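Local coordinates for protein beta sliding clamp (Borrelia burgdorferi, PDB 6DJ8) that probably forms a ring-shaped head-to-tail homodimer around DNA and tethers DNA polymerases and other proteins to it for processive synthesis, at residues A[167-172]-A[200-205]; A[300-305]-A[347-352]. One frame throughout, in Å; residues are numbered along the deposited sequence.

Contact 1 (A[167-172]-A[200-205]); sequences IAFSAH and GHRMSI
Ile167 opens the contact by reaching the strand backbone with the end of its side chain: CD1 lies 3.7 Å from O of Ser204, and the same methyl also touches CB of Ser204. The edge of the Phe169 ring faces Arg202, with CD2 3.7 Å from NH1 in the ring plane, and the guanidinium stands nearly perpendicular to the ring at 86°; CZ of Phe169 also lies 3.7 Å from OG of Ser204. The backbone O of Phe169 sits over one face of that guanidinium, 3.3 Å from NH2 of Arg202, where the angle is too poor for a hydrogen bond. Ser170 makes the direct polar link, OG donating to OG of Ser204 over 2.9 Å. With chi1 near -75° in both serines, each OG lies beside its own backbone N and the two hydroxyls meet. Ser204 OG is further held by Arg166 O and His385 ND1, so this buried oxygen has three hydrogen-bond partners. At Ala171 a water takes over: it donates to O of Ala171 and accepts from NH2 of Arg202, 2.9 Å in each case. The same NH2 forms a salt bridge with Glu353, which fixes the far end of the arginine. The turn leaving helix 157-167 of the central domain thus lies against strand 202-211, which runs between strands 192-198 and 383-387 in the sheet, while Glu353 and Tyr350 of helix 348-355 meet the arginine from the C-terminal domain.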
loop_
_atom_site.group_PDB
_atom_site.type_symbol
_atom_site.label_atom_id
_atom_site.label_comp_id
_atom_site.label_asym_id
_atom_site.label_seq_id
_atom_site.Cartn_x
_atom_site.Cartn_y
_atom_site.Cartn_z
ATOM N N ILE A 167 -9.416 -11.044 -21.324
ATOM C CA ILE A 167 -8.364 -11.689 -22.097
ATOM C C ILE A 167 -6.978 -11.464 -21.489
ATOM O O ILE A 167 -6.186 -12.406 -21.378
ATOM C CB ILE A 167 -8.408 -11.204 -23.562
ATOM C CG1 ILE A 167 -9.560 -11.877 -24.311
ATOM C CG2 ILE A 167 -7.105 -11.514 -24.258
ATOM C CD1 ILE A 167 -9.250 -13.302 -24.738
ATOM N N ALA A 168 -6.676 -10.232 -21.047
ATOM C CA ALA A 168 -5.289 -9.881 -20.731
ATOM C C ALA A 168 -4.696 -10.777 -19.644
ATOM O O ALA A 168 -3.553 -11.241 -19.767
ATOM C CB ALA A 168 -5.203 -8.409 -20.310
ATOM N N PHE A 169 -5.449 -11.034 -18.567
ATOM C CA PHE A 169 -4.867 -11.741 -17.427
ATOM C C PHE A 169 -4.425 -13.159 -17.765
ATOM O O PHE A 169 -3.555 -13.703 -17.076
ATOM C CB PHE A 169 -5.866 -11.764 -16.256
ATOM C CG PHE A 169 -6.992 -12.765 -16.430
ATOM C CD1 PHE A 169 -8.174 -12.398 -17.057
ATOM C CD2 PHE A 169 -6.863 -14.071 -15.948
ATOM C CE1 PHE A 169 -9.231 -13.334 -17.216
ATOM C CE2 PHE A 169 -7.899 -14.992 -16.073
ATOM C CZ PHE A 169 -9.082 -14.626 -16.728
ATOM N N SER A 170 -4.990 -13.778 -18.811
ATOM C CA SER A 170 -4.636 -15.154 -19.143
ATOM C C SER A 170 -3.334 -15.294 -19.922
ATOM O O SER A 170 -2.801 -16.412 -20.008
ATOM C CB SER A 170 -5.736 -15.803 -19.988
ATOM O OG SER A 170 -6.841 -16.167 -19.203
ATOM N N ALA A 171 -2.834 -14.229 -20.544
ATOM C CA ALA A 171 -1.621 -14.382 -21.334
ATOM C C ALA A 171 -0.464 -14.735 -20.415
ATOM O O ALA A 171 -0.460 -14.394 -19.229
ATOM C CB ALA A 171 -1.314 -13.102 -22.122
ATOM N N HIS A 172 0.512 -15.455 -20.956
ATOM C CA HIS A 172 1.705 -15.724 -20.175
ATOM C C HIS A 172 2.367 -14.401 -19.774
ATOM O O HIS A 172 2.376 -13.428 -20.536
ATOM C CB HIS A 172 2.674 -16.598 -20.966
ATOM C CG HIS A 172 3.655 -17.316 -20.106
ATOM N ND1 HIS A 172 4.696 -16.678 -19.472
ATOM C CD2 HIS A 172 3.710 -18.609 -19.714
ATOM C CE1 HIS A 172 5.368 -17.555 -18.746
ATOM N NE2 HIS A 172 4.788 -18.734 -18.874
ATOM N N GLY A 200 -0.590 -21.592 -21.173
ATOM C CA GLY A 200 -0.386 -23.018 -21.197
ATOM C C GLY A 200 -1.198 -23.786 -20.179
ATOM O O GLY A 200 -1.363 -25.000 -20.324
ATOM N N HIS A 201 -1.695 -23.126 -19.146
ATOM C CA HIS A 201 -2.456 -23.800 -18.108
ATOM C C HIS A 201 -3.876 -23.290 -17.957
ATOM O O HIS A 201 -4.768 -24.067 -17.592
ATOM C CB HIS A 201 -1.696 -23.668 -16.786
ATOM C CG HIS A 201 -0.351 -24.315 -16.835
ATOM N ND1 HIS A 201 0.754 -23.686 -17.367
ATOM C CD2 HIS A 201 0.066 -25.538 -16.435
ATOM C CE1 HIS A 201 1.790 -24.501 -17.309
ATOM N NE2 HIS A 201 1.404 -25.624 -16.734
ATOM N N ARG A 202 -4.107 -22.014 -18.242
ATOM C CA ARG A 202 -5.423 -21.415 -18.233
ATOM C C ARG A 202 -5.535 -20.565 -19.491
ATOM O O ARG A 202 -4.525 -20.092 -20.027
ATOM C CB ARG A 202 -5.673 -20.599 -16.949
ATOM C CG ARG A 202 -4.497 -19.716 -16.467
ATOM C CD ARG A 202 -4.544 -18.323 -17.072
ATOM N NE ARG A 202 -3.528 -17.426 -16.478
ATOM C CZ ARG A 202 -3.707 -16.769 -15.338
ATOM N NH1 ARG A 202 -4.858 -16.917 -14.672
ATOM N NH2 ARG A 202 -2.747 -15.971 -14.850
ATOM N N MET A 203 -6.765 -20.395 -19.976
ATOM C CA MET A 203 -6.972 -19.793 -21.280
ATOM C C MET A 203 -8.307 -19.064 -21.320
ATOM O O MET A 203 -9.323 -19.588 -20.852
ATOM C CB MET A 203 -6.941 -20.867 -22.398
ATOM C CG MET A 203 -7.504 -20.361 -23.734
ATOM S SD MET A 203 -7.530 -21.652 -25.041
ATOM C CE MET A 203 -5.801 -21.943 -25.245
ATOM N N SER A 204 -8.302 -17.873 -21.914
ATOM C CA SER A 204 -9.512 -17.110 -22.197
ATOM C C SER A 204 -9.787 -17.075 -23.705
ATOM O O SER A 204 -8.861 -16.969 -24.518
ATOM C CB SER A 204 -9.393 -15.696 -21.631
ATOM O OG SER A 204 -9.541 -15.694 -20.198
ATOM N N ILE A 205 -11.062 -17.194 -24.067
ATOM C CA ILE A 205 -11.540 -17.109 -25.445
ATOM C C ILE A 205 -12.721 -16.150 -25.479
ATOM O O ILE A 205 -13.750 -16.413 -24.844
ATOM C CB ILE A 205 -11.967 -18.484 -25.988
ATOM C CG1 ILE A 205 -10.786 -19.448 -25.966
ATOM C CG2 ILE A 205 -12.522 -18.346 -27.401
ATOM C CD1 ILE A 205 -11.176 -20.864 -25.817
HETATM O O HOH W 1 -0.744 -16.136 -16.936
#

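Contact 2 (A[300-305]-A[347-352]); sequences KSRKLV and NISYFV
Bends at chi2 (-47°) and chi3 (-70°) fold the Arg302 side chain back toward the start of the helix, bringing its guanidinium to Ile348 and Ser349. NE of Arg302 donates to OG of Ser349 over 2.9 Å; the N-H...O angle of 173°, with the oxygen in the guanidinium plane, makes this an almost straight bond at the edge of the group. CG2 of Ile348 instead lies over one guanidinium face, 3.4 Å from NH1 of Arg302. The remaining nitrogens are engaged by Asn295 OD1 at NH1 and by Asp299 O at NH2, so bonds at all three nitrogens restrain the plane's rotation. The backbone of the same residue also contributes: O of Arg302 accepts from N of Ile348 over 2.9 Å, with the donor in the carbonyl plane. Asn347 is the N-cap: its OD1 accepts from N of Tyr350 at 3.0 Å and, weakly, from N of Ser349, while CB of Arg302 packs 3.5 Å from that OD1. On the apolar side, CD2 of Leu304 meets CG1 of Ile348 at 4.0 Å and approaches the Phe351 ring at its edge, 4.1 Å from CD2. In this DNA-clamp domain an antiparallel non-hydrogen-bonded pair, Lys303 with Asn347, joins strands 303-308 and 342-347 at the N-capped strand-to-helix transition into helix 348-355, and Leu291 and Val294 of helix 284-294 close over the apolar side chains.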
loop_
_atom_site.group_PDB
_atom_site.type_symbol
_atom_site.label_atom_id
_atom_site.label_comp_id
_atom_site.label_asym_id
_atom_site.label_seq_id
_atom_site.Cartn_x
_atom_site.Cartn_y
_atom_site.Cartn_z
ATOM N N LYS A 300 2.105 -22.413 -1.120
ATOM C CA LYS A 300 2.691 -21.730 -2.266
ATOM C C LYS A 300 2.449 -22.479 -3.580
ATOM O O LYS A 300 2.533 -21.875 -4.647
ATOM C CB LYS A 300 4.192 -21.524 -2.029
ATOM N N SER A 301 2.148 -23.772 -3.529
ATOM C CA SER A 301 1.813 -24.480 -4.760
ATOM C C SER A 301 0.460 -24.058 -5.327
ATOM O O SER A 301 0.155 -24.392 -6.476
ATOM C CB SER A 301 1.829 -25.992 -4.522
ATOM O OG SER A 301 0.680 -26.389 -3.800
ATOM N N ARG A 302 -0.356 -23.340 -4.553
ATOM C CA ARG A 302 -1.696 -22.892 -4.922
ATOM C C ARG A 302 -2.680 -24.057 -5.056
ATOM O O ARG A 302 -3.812 -23.847 -5.514
ATOM C CB ARG A 302 -1.712 -22.045 -6.213
ATOM C CG ARG A 302 -0.600 -20.981 -6.296
ATOM C CD ARG A 302 -0.460 -20.170 -4.998
ATOM N NE ARG A 302 -1.577 -19.268 -4.730
ATOM C CZ ARG A 302 -2.132 -19.085 -3.529
ATOM N NH1 ARG A 302 -3.140 -18.226 -3.381
ATOM N NH2 ARG A 302 -1.698 -19.774 -2.474
ATOM N N LYS A 303 -2.313 -25.260 -4.599
ATOM C CA LYS A 303 -3.130 -26.451 -4.855
ATOM C C LYS A 303 -4.375 -26.410 -3.984
ATOM O O LYS A 303 -4.297 -26.565 -2.760
ATOM C CB LYS A 303 -2.346 -27.733 -4.582
ATOM C CG LYS A 303 -3.159 -29.017 -4.879
ATOM C CD LYS A 303 -2.315 -30.290 -4.793
ATOM C CE LYS A 303 -3.209 -31.523 -4.733
ATOM N NZ LYS A 303 -2.496 -32.813 -4.454
ATOM N N LEU A 304 -5.518 -26.188 -4.612
ATOM C CA LEU A 304 -6.817 -26.239 -3.962
ATOM C C LEU A 304 -7.520 -27.525 -4.387
ATOM O O LEU A 304 -7.570 -27.823 -5.578
ATOM C CB LEU A 304 -7.644 -25.025 -4.365
ATOM C CG LEU A 304 -9.112 -25.027 -3.974
ATOM C CD1 LEU A 304 -9.211 -24.903 -2.448
ATOM C CD2 LEU A 304 -9.814 -23.873 -4.681
ATOM N N VAL A 305 -8.043 -28.300 -3.432
ATOM C CA VAL A 305 -8.741 -29.546 -3.762
ATOM C C VAL A 305 -10.243 -29.298 -3.730
ATOM O O VAL A 305 -10.800 -28.916 -2.688
ATOM C CB VAL A 305 -8.357 -30.695 -2.821
ATOM C CG1 VAL A 305 -9.224 -31.943 -3.137
ATOM C CG2 VAL A 305 -6.886 -31.019 -2.958
ATOM N N ASN A 347 -5.320 -24.760 -9.365
ATOM C CA ASN A 347 -4.565 -23.592 -8.907
ATOM C C ASN A 347 -5.538 -22.521 -8.436
ATOM O O ASN A 347 -6.270 -21.934 -9.243
ATOM C CB ASN A 347 -3.699 -23.087 -10.058
ATOM C CG ASN A 347 -2.827 -21.901 -9.668
ATOM O OD1 ASN A 347 -3.301 -20.936 -9.081
ATOM N ND2 ASN A 347 -1.552 -21.967 -10.032
ATOM N N ILE A 348 -5.540 -22.245 -7.131
ATOM C CA ILE A 348 -6.514 -21.300 -6.592
ATOM C C ILE A 348 -6.300 -19.899 -7.145
ATOM O O ILE A 348 -7.263 -19.135 -7.292
ATOM C CB ILE A 348 -6.481 -21.280 -5.046
ATOM C CG1 ILE A 348 -7.700 -20.519 -4.519
ATOM C CG2 ILE A 348 -5.207 -20.614 -4.543
ATOM C CD1 ILE A 348 -7.928 -20.663 -2.992
ATOM N N SER A 349 -5.061 -19.523 -7.471
ATOM C CA SER A 349 -4.879 -18.184 -8.032
ATOM C C SER A 349 -5.544 -18.084 -9.405
ATOM O O SER A 349 -6.228 -17.097 -9.701
ATOM C CB SER A 349 -3.391 -17.838 -8.115
ATOM O OG SER A 349 -2.833 -17.694 -6.821
ATOM N N TYR A 350 -5.389 -19.116 -10.236
ATOM C CA TYR A 350 -6.070 -19.131 -11.537
ATOM C C TYR A 350 -7.575 -19.050 -11.358
ATOM O O TYR A 350 -8.260 -18.282 -12.043
ATOM C CB TYR A 350 -5.705 -20.396 -12.305
ATOM C CG TYR A 350 -4.262 -20.517 -12.750
ATOM C CD1 TYR A 350 -3.413 -19.415 -12.763
ATOM C CD2 TYR A 350 -3.757 -21.749 -13.182
ATOM C CE1 TYR A 350 -2.093 -19.535 -13.170
ATOM C CE2 TYR A 350 -2.449 -21.882 -13.595
ATOM C CZ TYR A 350 -1.621 -20.765 -13.591
ATOM O OH TYR A 350 -0.318 -20.888 -14.002
ATOM N N PHE A 351 -8.108 -19.858 -10.440
ATOM C CA PHE A 351 -9.545 -19.901 -10.193
ATOM C C PHE A 351 -10.048 -18.524 -9.781
ATOM O O PHE A 351 -10.981 -17.976 -10.381
ATOM C CB PHE A 351 -9.823 -20.949 -9.098
ATOM C CG PHE A 351 -11.244 -21.468 -9.039
ATOM C CD1 PHE A 351 -12.169 -21.193 -10.041
ATOM C CD2 PHE A 351 -11.646 -22.252 -7.963
ATOM C CE1 PHE A 351 -13.475 -21.691 -9.964
ATOM C CE2 PHE A 351 -12.957 -22.774 -7.884
ATOM C CZ PHE A 351 -13.870 -22.484 -8.872
ATOM N N VAL A 352 -9.396 -17.932 -8.777
ATOM C CA VAL A 352 -9.808 -16.627 -8.261
ATOM C C VAL A 352 -9.656 -15.558 -9.335
ATOM O O VAL A 352 -10.547 -14.722 -9.527
ATOM C CB VAL A 352 -8.990 -16.260 -7.003
ATOM C CG1 VAL A 352 -9.208 -14.798 -6.623
ATOM C CG2 VAL A 352 -9.336 -17.196 -5.827
#

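Contact 1 lies within the central domain and contact 2 within the C-terminal domain; their centres are about 15 Å apart, yet they meet directly. NH1 of Arg202 packs 3.5 Å from CD1 of Tyr350, and CB of His201 lies 3.7 Å from CE2 of the same ring, so the helix whose start is capped in contact 2 reaches the strand of contact 1. Tyr350 OH also bonds to Asn199 ND2, just before segment 200-205. The bound peptide touches the contact 1 side of this junction, the region where partner proteins dock on bacterial beta clamps: it hydrogen-bonds to the backbone of Gly200 and packs on His201 and Met203.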